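Local coordinates for complement factor MASP-3 (Homo sapiens, PDB 3DEM), which is a serine protease of the complement system that associates with mannan-binding lectin and ficolins through its calcium-binding CUB1-EGF-CUB2 region, at residues 19-24 and 99-104; 147-152 and 160-165; 167-172 and 194-199. All coordinates share one frame; numbering follows the deposited sequence.

In the fold
The three contacts follow one another along the chain, one in each domain of the CUB1-EGF-CUB2 rod. Contact 1 sits at a calcium site of the first CUB domain, where Asp102 and Ser104 bind the metal directly. Contact 2 holds the C-terminal part of the EGF domain together with a disulfide; its centre is about 59 Å from that of contact 1. Contact 3, in the second CUB domain, adds the incoming chain to the edge strand 192-198. Its centre is about 24 Å from that of contact 2, whose segments it adjoins in sequence, whereas contacts 1 and 3 lie on opposite sides of the chain's centre, about 82 Å apart between centres.

Contact 1 of 3, residues 19-24 and 99-104; sequences DSYPSD and FRSDFS. With CA (calcium ion), chain E.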
loop_
_atom_site.group_PDB
_atom_site.type_symbol
_atom_site.label_atom_id
_atom_site.label_comp_id
_atom_site.label_asym_id
_atom_site.label_seq_id
_atom_site.Cartn_x
_atom_site.Cartn_y
_atom_site.Cartn_z
ATOM N N ASP A 19 9.923 -19.738 25.160
ATOM C CA ASP A 19 9.630 -20.670 26.240
ATOM C C ASP A 19 8.170 -20.550 26.651
ATOM O O ASP A 19 7.494 -19.586 26.290
ATOM C CB ASP A 19 10.527 -20.399 27.443
ATOM C CG ASP A 19 11.973 -20.715 27.164
ATOM O OD1 ASP A 19 12.271 -21.879 26.819
ATOM O OD2 ASP A 19 12.810 -19.798 27.294
ATOM N N SER A 20 7.693 -21.532 27.409
ATOM C CA SER A 20 6.321 -21.525 27.901
ATOM C C SER A 20 6.037 -20.265 28.712
ATOM O O SER A 20 6.885 -19.800 29.469
ATOM C CB SER A 20 6.052 -22.765 28.749
ATOM O OG SER A 20 6.786 -22.725 29.960
ATOM N N TYR A 21 4.846 -19.706 28.548
ATOM C CA TYR A 21 4.493 -18.490 29.265
ATOM C C TYR A 21 4.160 -18.759 30.730
ATOM O O TYR A 21 3.715 -19.853 31.082
ATOM C CB TYR A 21 3.350 -17.737 28.569
ATOM C CG TYR A 21 2.082 -18.534 28.333
ATOM C CD1 TYR A 21 1.173 -18.761 29.364
ATOM C CD2 TYR A 21 1.773 -19.025 27.068
ATOM C CE1 TYR A 21 0.006 -19.477 29.142
ATOM C CE2 TYR A 21 0.608 -19.735 26.838
ATOM C CZ TYR A 21 -0.270 -19.959 27.879
ATOM O OH TYR A 21 -1.430 -20.664 27.657
ATOM N N PRO A 22 4.390 -17.757 31.592
ATOM C CA PRO A 22 4.095 -17.900 33.013
ATOM C C PRO A 22 2.594 -17.826 33.276
ATOM O O PRO A 22 1.837 -17.330 32.440
ATOM C CB PRO A 22 4.812 -16.701 33.641
ATOM C CG PRO A 22 4.836 -15.672 32.555
ATOM C CD PRO A 22 4.945 -16.430 31.262
ATOM N N SER A 23 2.167 -18.338 34.425
ATOM C CA SER A 23 0.763 -18.279 34.798
ATOM C C SER A 23 0.450 -16.924 35.427
ATOM O O SER A 23 1.358 -16.172 35.778
ATOM C CB SER A 23 0.411 -19.419 35.760
ATOM O OG SER A 23 1.142 -19.309 36.963
ATOM N N ASP A 24 -0.840 -16.624 35.554
ATOM C CA ASP A 24 -1.310 -15.370 36.143
ATOM C C ASP A 24 -0.598 -14.156 35.567
ATOM O O ASP A 24 -0.106 -13.301 36.305
ATOM C CB ASP A 24 -1.169 -15.384 37.666
ATOM C CG ASP A 24 -1.707 -14.116 38.312
ATOM O OD1 ASP A 24 -2.712 -13.566 37.806
ATOM O OD2 ASP A 24 -1.122 -13.668 39.322
ATOM N N PHE A 99 -2.844 -10.277 26.091
ATOM C CA PHE A 99 -2.590 -11.684 26.356
ATOM C C PHE A 99 -2.860 -11.960 27.827
ATOM O O PHE A 99 -2.290 -11.307 28.700
ATOM C CB PHE A 99 -1.151 -12.067 26.007
ATOM C CG PHE A 99 -0.729 -13.404 26.565
ATOM C CD1 PHE A 99 -1.151 -14.585 25.973
ATOM C CD2 PHE A 99 0.090 -13.477 27.682
ATOM C CE1 PHE A 99 -0.769 -15.814 26.488
ATOM C CE2 PHE A 99 0.479 -14.705 28.203
ATOM C CZ PHE A 99 0.050 -15.872 27.602
ATOM N N ARG A 100 -3.741 -12.912 28.105
ATOM C CA ARG A 100 -4.023 -13.286 29.479
ATOM C C ARG A 100 -3.762 -14.761 29.714
ATOM O O ARG A 100 -4.125 -15.608 28.900
ATOM C CB ARG A 100 -5.468 -12.968 29.862
ATOM C CG ARG A 100 -5.742 -13.181 31.346
ATOM C CD ARG A 100 -6.870 -14.171 31.567
ATOM N NE ARG A 100 -7.066 -14.476 32.979
ATOM C CZ ARG A 100 -7.984 -15.322 33.435
ATOM N NH1 ARG A 100 -8.787 -15.949 32.587
ATOM N NH2 ARG A 100 -8.098 -15.543 34.738
ATOM N N SER A 101 -3.145 -15.050 30.851
ATOM C CA SER A 101 -2.863 -16.403 31.273
ATOM C C SER A 101 -3.455 -16.554 32.670
ATOM O O SER A 101 -3.136 -15.772 33.565
ATOM C CB SER A 101 -1.347 -16.612 31.302
ATOM O OG SER A 101 -1.004 -17.928 31.689
ATOM N N ASP A 102 -4.344 -17.519 32.869
ATOM C CA ASP A 102 -4.939 -17.681 34.196
ATOM C C ASP A 102 -3.982 -18.371 35.169
ATOM O O ASP A 102 -2.780 -18.456 34.912
ATOM C CB ASP A 102 -6.313 -18.369 34.137
ATOM C CG ASP A 102 -6.259 -19.765 33.546
ATOM O OD1 ASP A 102 -5.170 -20.213 33.134
ATOM O OD2 ASP A 102 -7.323 -20.419 33.495
ATOM N N PHE A 103 -4.515 -18.852 36.286
ATOM C CA PHE A 103 -3.690 -19.442 37.339
ATOM C C PHE A 103 -3.278 -20.874 37.016
ATOM O O PHE A 103 -2.358 -21.414 37.623
ATOM C CB PHE A 103 -4.431 -19.405 38.683
ATOM C CG PHE A 103 -4.700 -18.014 39.196
ATOM C CD1 PHE A 103 -5.774 -17.275 38.715
ATOM C CD2 PHE A 103 -3.880 -17.448 40.164
ATOM C CE1 PHE A 103 -6.023 -15.993 39.186
ATOM C CE2 PHE A 103 -4.121 -16.166 40.642
ATOM C CZ PHE A 103 -5.193 -15.438 40.153
ATOM N N SER A 104 -3.963 -21.484 36.058
ATOM C CA SER A 104 -3.772 -22.900 35.772
ATOM C C SER A 104 -2.963 -23.148 34.500
ATOM O O SER A 104 -3.529 -23.245 33.410
ATOM C CB SER A 104 -5.129 -23.602 35.664
ATOM O OG SER A 104 -4.969 -25.007 35.559
HETATM CA CA CA E . -3.911 -21.367 31.732
HETATM O O HOH W 1 -2.186 -19.828 32.906
HETATM O O HOH W 2 -2.449 -22.929 30.995
#
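Tyr21 lays one face of its ring over the edge of Phe99, a T-shaped pair with centroids 4.9 Å apart and planes at 76°. The touching atom of Phe99 is CZ, 3.4 Å from Tyr21 CG. Tyr21 chi1 (56°) sets CG between its backbone N and carbonyl carbon, turning the ring toward the strand. A tyrosine suits the place because its flat face serves the apolar side while OH, at the far end, hydrogen-bonds Asp57, a calcium ligand. This is the tight, buried half of the contact, and small Ser101 completes it: its OG lies at the edge of the tyrosine ring, 3.1 Å from Tyr21 CE1, and 3.0 Å from Pro22 O.

Ser101 OG also meets a calcium-bound water, which donates to Asp102 O. That carbonyl of Asp102 further accepts the nearly straight bond from Asp24 N (2.7 Å), which comes from well above the carbonyl plane. The contact thus reaches into the calcium site: Asp102 OD1 binds the ion at 2.2 Å, Ser104 offers its backbone O, and Glu49 and Asp57 supply further ligands. Aspartate suits this place because its short carboxylate reaches the ion directly from the loop.

The outer side is looser. Asp24 and Phe103, both exposed, lie side by side with carboxylate and ring planes only 12° apart, the carboxylate stacked over one face of the ring, OD1 of Asp24 3.9 Å from Phe103 CZ.

Within the CUB sandwich, residues 19-24 belong to the loop between strands 9-13 and 25-32, while residues 99-104 start on strand 94-101 and lead into the loop that carries Asp102 and Ser104. Strand 94-101 lies between strands 25-32 and 58-62; Phe99 packs on Trp29 of the former and Val59 of the latter.

Contact 2 of 3, residues 147-152 and 160-165; sequences CSCRFG and RTCRVE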
loop_
_atom_site.group_PDB
_atom_site.type_symbol
_atom_site.label_atom_id
_atom_site.label_comp_id
_atom_site.label_asym_id
_atom_site.label_seq_id
_atom_site.Cartn_x
_atom_site.Cartn_y
_atom_site.Cartn_z
ATOM N N CYS A 147 -9.143 15.348 -4.038
ATOM C CA CYS A 147 -10.044 15.363 -5.182
ATOM C C CYS A 147 -9.484 16.242 -6.295
ATOM O O CYS A 147 -8.697 17.155 -6.044
ATOM C CB CYS A 147 -11.424 15.894 -4.777
ATOM S SG CYS A 147 -12.191 15.118 -3.325
ATOM N N SER A 148 -9.891 15.958 -7.526
ATOM C CA SER A 148 -9.603 16.837 -8.655
ATOM C C SER A 148 -10.803 16.831 -9.601
ATOM O O SER A 148 -11.760 16.080 -9.395
ATOM C CB SER A 148 -8.317 16.419 -9.380
ATOM O OG SER A 148 -8.561 15.367 -10.297
ATOM N N CYS A 149 -10.756 17.661 -10.637
ATOM C CA CYS A 149 -11.919 17.842 -11.500
ATOM C C CYS A 149 -11.653 17.529 -12.962
ATOM O O CYS A 149 -10.508 17.525 -13.410
ATOM C CB CYS A 149 -12.459 19.262 -11.359
ATOM S SG CYS A 149 -12.972 19.620 -9.675
ATOM N N ARG A 150 -12.725 17.266 -13.702
ATOM C CA ARG A 150 -12.624 17.099 -15.142
ATOM C C ARG A 150 -12.153 18.381 -15.810
ATOM O O ARG A 150 -12.369 19.488 -15.300
ATOM C CB ARG A 150 -13.974 16.727 -15.750
ATOM C CG ARG A 150 -14.546 15.393 -15.320
ATOM C CD ARG A 150 -15.808 15.096 -16.121
ATOM N NE ARG A 150 -16.840 14.478 -15.292
ATOM C CZ ARG A 150 -18.095 14.914 -15.196
ATOM N NH1 ARG A 150 -18.504 15.970 -15.897
ATOM N NH2 ARG A 150 -18.952 14.275 -14.408
ATOM N N PHE A 151 -11.527 18.207 -16.968
ATOM C CA PHE A 151 -11.095 19.302 -17.813
ATOM C C PHE A 151 -12.234 20.295 -18.013
ATOM O O PHE A 151 -13.341 19.918 -18.404
ATOM C CB PHE A 151 -10.627 18.737 -19.157
ATOM C CG PHE A 151 -10.160 19.774 -20.126
ATOM C CD1 PHE A 151 -8.871 20.270 -20.062
ATOM C CD2 PHE A 151 -11.005 20.236 -21.117
ATOM C CE1 PHE A 151 -8.438 21.221 -20.968
ATOM C CE2 PHE A 151 -10.582 21.190 -22.023
ATOM C CZ PHE A 151 -9.295 21.681 -21.947
ATOM N N GLY A 152 -11.963 21.565 -17.738
ATOM C CA GLY A 152 -12.967 22.604 -17.923
ATOM C C GLY A 152 -13.669 22.978 -16.632
ATOM O O GLY A 152 -14.468 23.911 -16.604
ATOM N N ARG A 160 -13.642 19.674 -2.927
ATOM C CA ARG A 160 -14.396 18.464 -3.191
ATOM C C ARG A 160 -15.261 18.563 -4.444
ATOM O O ARG A 160 -15.196 17.700 -5.318
ATOM C CB ARG A 160 -15.254 18.145 -1.968
ATOM C CG ARG A 160 -15.951 16.819 -2.017
ATOM C CD ARG A 160 -16.585 16.502 -0.672
ATOM N NE ARG A 160 -17.487 17.554 -0.215
ATOM C CZ ARG A 160 -18.754 17.671 -0.603
ATOM N NH1 ARG A 160 -19.260 16.799 -1.465
ATOM N NH2 ARG A 160 -19.516 18.659 -0.135
ATOM N N THR A 161 -16.075 19.610 -4.532
ATOM C CA THR A 161 -16.957 19.768 -5.682
ATOM C C THR A 161 -16.317 20.561 -6.818
ATOM O O THR A 161 -15.348 21.297 -6.617
ATOM C CB THR A 161 -18.327 20.367 -5.288
ATOM O OG1 THR A 161 -18.142 21.650 -4.685
ATOM C CG2 THR A 161 -19.040 19.454 -4.312
ATOM N N CYS A 162 -16.871 20.394 -8.015
ATOM C CA CYS A 162 -16.276 20.939 -9.222
ATOM C C CYS A 162 -17.200 21.944 -9.912
ATOM O O CYS A 162 -18.208 21.561 -10.512
ATOM C CB CYS A 162 -15.933 19.792 -10.169
ATOM S SG CYS A 162 -14.738 18.611 -9.486
ATOM N N ARG A 163 -16.851 23.224 -9.823
ATOM C CA ARG A 163 -17.652 24.296 -10.410
ATOM C C ARG A 163 -17.103 24.695 -11.774
ATOM O O ARG A 163 -16.089 24.167 -12.212
ATOM C CB ARG A 163 -17.686 25.516 -9.479
ATOM C CG ARG A 163 -16.351 26.233 -9.318
ATOM C CD ARG A 163 -16.531 27.584 -8.632
ATOM N NE ARG A 163 -15.309 28.386 -8.669
ATOM C CZ ARG A 163 -14.959 29.173 -9.683
ATOM N NH1 ARG A 163 -15.741 29.268 -10.754
ATOM N NH2 ARG A 163 -13.826 29.868 -9.628
ATOM N N VAL A 164 -17.780 25.628 -12.438
ATOM C CA VAL A 164 -17.316 26.148 -13.719
ATOM C C VAL A 164 -17.401 27.660 -13.731
ATOM O O VAL A 164 -18.098 28.260 -12.913
ATOM C CB VAL A 164 -18.166 25.628 -14.910
ATOM C CG1 VAL A 164 -18.026 24.124 -15.062
ATOM C CG2 VAL A 164 -19.632 26.038 -14.751
ATOM N N GLU A 165 -16.685 28.276 -14.662
ATOM C CA GLU A 165 -16.917 29.673 -14.976
ATOM C C GLU A 165 -17.998 29.705 -16.040
ATOM O O GLU A 165 -17.858 29.071 -17.084
ATOM C CB GLU A 165 -15.633 30.349 -15.461
ATOM C CG GLU A 165 -14.647 30.684 -14.336
ATOM C CD GLU A 165 -15.271 31.523 -13.214
ATOM O OE1 GLU A 165 -14.814 31.407 -12.060
ATOM O OE2 GLU A 165 -16.224 32.298 -13.466
HETATM O O HOH W 3 -13.942 15.973 -7.205
HETATM O O HOH W 4 -14.882 26.484 -15.921
#
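The last disulfide of the calcium-binding EGF domain, Cys149 to Cys162, is the centre of this contact and closes the C-terminal loop characteristic of the EGF fold. The two sulfurs are bonded at 2.0 Å with chi3 at -85°, close to the relaxed right angle of a disulfide. Both cysteines turn SG anti to their own carbonyl carbon (chi1 -60° and -61°), so the two half-cystines approach each other in matching fashion between segments that run in nearly the same direction.

No direct hydrogen bond crosses between the backbones; water fills that role at two places. One water donates to Ser148 O and to Arg160 O (2.8 Å), and another donates to Gly152 O while accepting from Glu165 N (2.8 Å). Near the first water, Cys147 SG passes 4.0 Å from Arg160 CA, its sulfur being committed to a second disulfide with Cys134. At the other end, Val164 brings its CG1 branch to 3.9 Å from Gly152 O, a light van der Waals touch of a methyl on a carbonyl oxygen. Glycine suits position 152 because its backbone angles would jam a CB against the preceding carbonyl O. Within 160-165, Arg163 NH1 makes a salt bridge of 2.7 Å with Glu165 OE1, which it meets from above the carboxylate plane.

Phe151 stacks on His45 of the second subunit, and Val164 N bonds Ser191 OG. Residues 147-152 begin as the end of strand 144-148, the partner of strand 137-141, and residues 160-165 contain strand 162-163, paired antiparallel with 154-155. Cys149 packs on Leu155 of that small hairpin.

Contact 3 of 3, residues 167-172 and 194-199; sequences SDNLFT and LYTIEL
Residues 167-172 run alongside strand 192-198, an outermost strand of its sheet in the second CUB sandwich, and attach in parallel fashion through a single beta bridge, Phe171 with Ile197. Ahead of the bridge a side chain does the work of a backbone.

Asn169 shows how. Its chi1 of 61° sets CG between the backbone N and the carbonyl carbon, directing the amide at the strand. CB starts toward the strand, and Asn169 CG comes within 3.5 Å of Leu194 O. From there the group divides: Asn169 OD1 accepts from Thr196 N (3.0 Å), with the donor in the carbonyl plane, and lies 3.2 Å from Tyr195 CA, while Asn169 ND2 donates to Leu194 O at 2.9 Å, 22° out of the amide plane. Held by two bonds, the amide has its flip settled, and asparagine suits the place because it offers the donor and acceptor that a peptide group would. Asn169 ND2 also lies 3.6 Å from Tyr195 CD1, the amide and ring planes being only 16° apart.

Two residues earlier, Ser167 OG accepts from Leu194 N, a short hydroxyl being enough where the chains are close. At the bridge itself the backbone takes over: Phe171 N donates to Thr196 O (2.8 Å), and Glu198 N donates to Phe171 O.

The side chains then part. Phe171 meets Thr196 O with its ring edge and packs on Ile178 and Tyr275 of the facing sheet, residues that Ile197 touches as well; a large aromatic fits this side toward the sandwich interior. Leu170 turns the other way, beside Thr196 and exposed Glu198, whose aliphatic stem offers it an apolar surface. Leu170 CD1 rests there, 3.4 Å from Glu198 CG.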
loop_
_atom_site.group_PDB
_atom_site.type_symbol
_atom_site.label_atom_id
_atom_site.label_comp_id
_atom_site.label_asym_id
_atom_site.label_seq_id
_atom_site.Cartn_x
_atom_site.Cartn_y
_atom_site.Cartn_z
ATOM N N SER A 167 -19.980 32.855 -16.739
ATOM C CA SER A 167 -20.446 34.236 -16.743
ATOM C C SER A 167 -19.841 35.084 -17.852
ATOM O O SER A 167 -20.221 36.241 -18.019
ATOM C CB SER A 167 -20.170 34.892 -15.391
ATOM O OG SER A 167 -20.910 34.249 -14.366
ATOM N N ASP A 168 -18.892 34.520 -18.593
ATOM C CA ASP A 168 -18.233 35.263 -19.667
ATOM C C ASP A 168 -19.076 35.293 -20.929
ATOM O O ASP A 168 -18.720 34.699 -21.940
ATOM C CB ASP A 168 -16.846 34.685 -19.959
ATOM C CG ASP A 168 -15.837 35.048 -18.894
ATOM O OD1 ASP A 168 -16.244 35.667 -17.886
ATOM O OD2 ASP A 168 -14.639 34.721 -19.058
ATOM N N ASN A 169 -20.201 35.995 -20.860
ATOM C CA ASN A 169 -21.131 36.046 -21.973
ATOM C C ASN A 169 -21.797 37.411 -22.102
ATOM O O ASN A 169 -21.768 38.224 -21.176
ATOM C CB ASN A 169 -22.194 34.963 -21.804
ATOM C CG ASN A 169 -23.014 35.155 -20.535
ATOM O OD1 ASN A 169 -23.825 36.075 -20.443
ATOM N ND2 ASN A 169 -22.798 34.289 -19.549
ATOM N N LEU A 170 -22.392 37.649 -23.261
ATOM C CA LEU A 170 -23.163 38.855 -23.512
ATOM C C LEU A 170 -23.956 38.624 -24.782
ATOM O O LEU A 170 -23.384 38.520 -25.864
ATOM C CB LEU A 170 -22.256 40.083 -23.647
ATOM C CG LEU A 170 -22.971 41.417 -23.906
ATOM C CD1 LEU A 170 -23.877 41.786 -22.744
ATOM C CD2 LEU A 170 -21.988 42.538 -24.195
ATOM N N PHE A 171 -25.272 38.513 -24.635
ATOM C CA PHE A 171 -26.157 38.260 -25.762
ATOM C C PHE A 171 -26.721 39.575 -26.291
ATOM O O PHE A 171 -27.436 40.284 -25.582
ATOM C CB PHE A 171 -27.270 37.299 -25.345
ATOM C CG PHE A 171 -26.768 35.950 -24.906
ATOM C CD1 PHE A 171 -26.712 34.887 -25.800
ATOM C CD2 PHE A 171 -26.340 35.745 -23.601
ATOM C CE1 PHE A 171 -26.252 33.643 -25.401
ATOM C CE2 PHE A 171 -25.869 34.501 -23.193
ATOM C CZ PHE A 171 -25.828 33.446 -24.101
ATOM N N THR A 172 -26.377 39.904 -27.533
ATOM C CA THR A 172 -26.751 41.191 -28.114
ATOM C C THR A 172 -27.603 41.049 -29.363
ATOM O O THR A 172 -28.134 42.035 -29.880
ATOM C CB THR A 172 -25.516 42.016 -28.487
ATOM O OG1 THR A 172 -24.732 41.295 -29.446
ATOM C CG2 THR A 172 -24.672 42.304 -27.258
ATOM N N LEU A 194 -23.847 34.065 -14.509
ATOM C CA LEU A 194 -24.463 35.341 -14.853
ATOM C C LEU A 194 -24.604 35.426 -16.367
ATOM O O LEU A 194 -23.600 35.534 -17.080
ATOM C CB LEU A 194 -23.607 36.505 -14.349
ATOM C CG LEU A 194 -23.350 36.570 -12.839
ATOM C CD1 LEU A 194 -22.262 37.584 -12.498
ATOM C CD2 LEU A 194 -24.630 36.883 -12.057
ATOM N N TYR A 195 -25.846 35.358 -16.846
ATOM C CA TYR A 195 -26.145 35.505 -18.261
ATOM C C TYR A 195 -26.754 36.875 -18.513
ATOM O O TYR A 195 -27.742 37.252 -17.873
ATOM C CB TYR A 195 -27.115 34.423 -18.721
ATOM C CG TYR A 195 -26.678 33.019 -18.383
ATOM C CD1 TYR A 195 -25.839 32.307 -19.229
ATOM C CD2 TYR A 195 -27.122 32.396 -17.217
ATOM C CE1 TYR A 195 -25.450 31.011 -18.921
ATOM C CE2 TYR A 195 -26.735 31.113 -16.898
ATOM C CZ TYR A 195 -25.901 30.428 -17.748
ATOM O OH TYR A 195 -25.520 29.147 -17.427
ATOM N N THR A 196 -26.177 37.614 -19.452
ATOM C CA THR A 196 -26.591 38.990 -19.688
ATOM C C THR A 196 -27.099 39.230 -21.103
ATOM O O THR A 196 -26.381 38.997 -22.082
ATOM C CB THR A 196 -25.430 39.957 -19.398
ATOM O OG1 THR A 196 -24.882 39.652 -18.117
ATOM C CG2 THR A 196 -25.905 41.400 -19.412
ATOM N N ILE A 197 -28.342 39.693 -21.202
ATOM C CA ILE A 197 -28.917 40.069 -22.481
ATOM C C ILE A 197 -28.913 41.591 -22.544
ATOM O O ILE A 197 -29.451 42.258 -21.652
ATOM C CB ILE A 197 -30.351 39.516 -22.663
ATOM C CG1 ILE A 197 -30.369 37.992 -22.481
ATOM C CG2 ILE A 197 -30.914 39.908 -24.039
ATOM C CD1 ILE A 197 -31.758 37.400 -22.410
ATOM N N GLU A 198 -28.266 42.141 -23.565
ATOM C CA GLU A 198 -28.216 43.585 -23.753
ATOM C C GLU A 198 -28.596 43.942 -25.178
ATOM O O GLU A 198 -27.819 43.710 -26.100
ATOM C CB GLU A 198 -26.806 44.108 -23.483
ATOM C CG GLU A 198 -26.380 44.050 -22.036
ATOM C CD GLU A 198 -26.327 45.420 -21.392
ATOM O OE1 GLU A 198 -26.876 46.378 -21.999
ATOM O OE2 GLU A 198 -25.728 45.530 -20.291
ATOM N N LEU A 199 -29.783 44.507 -25.358
ATOM C CA LEU A 199 -30.192 44.999 -26.671
ATOM C C LEU A 199 -30.195 46.516 -26.696
ATOM O O LEU A 199 -30.056 47.164 -25.662
ATOM C CB LEU A 199 -31.584 44.492 -27.034
ATOM C CG LEU A 199 -31.861 43.010 -26.791
ATOM C CD1 LEU A 199 -33.325 42.733 -27.059
ATOM C CD2 LEU A 199 -30.969 42.128 -27.657
#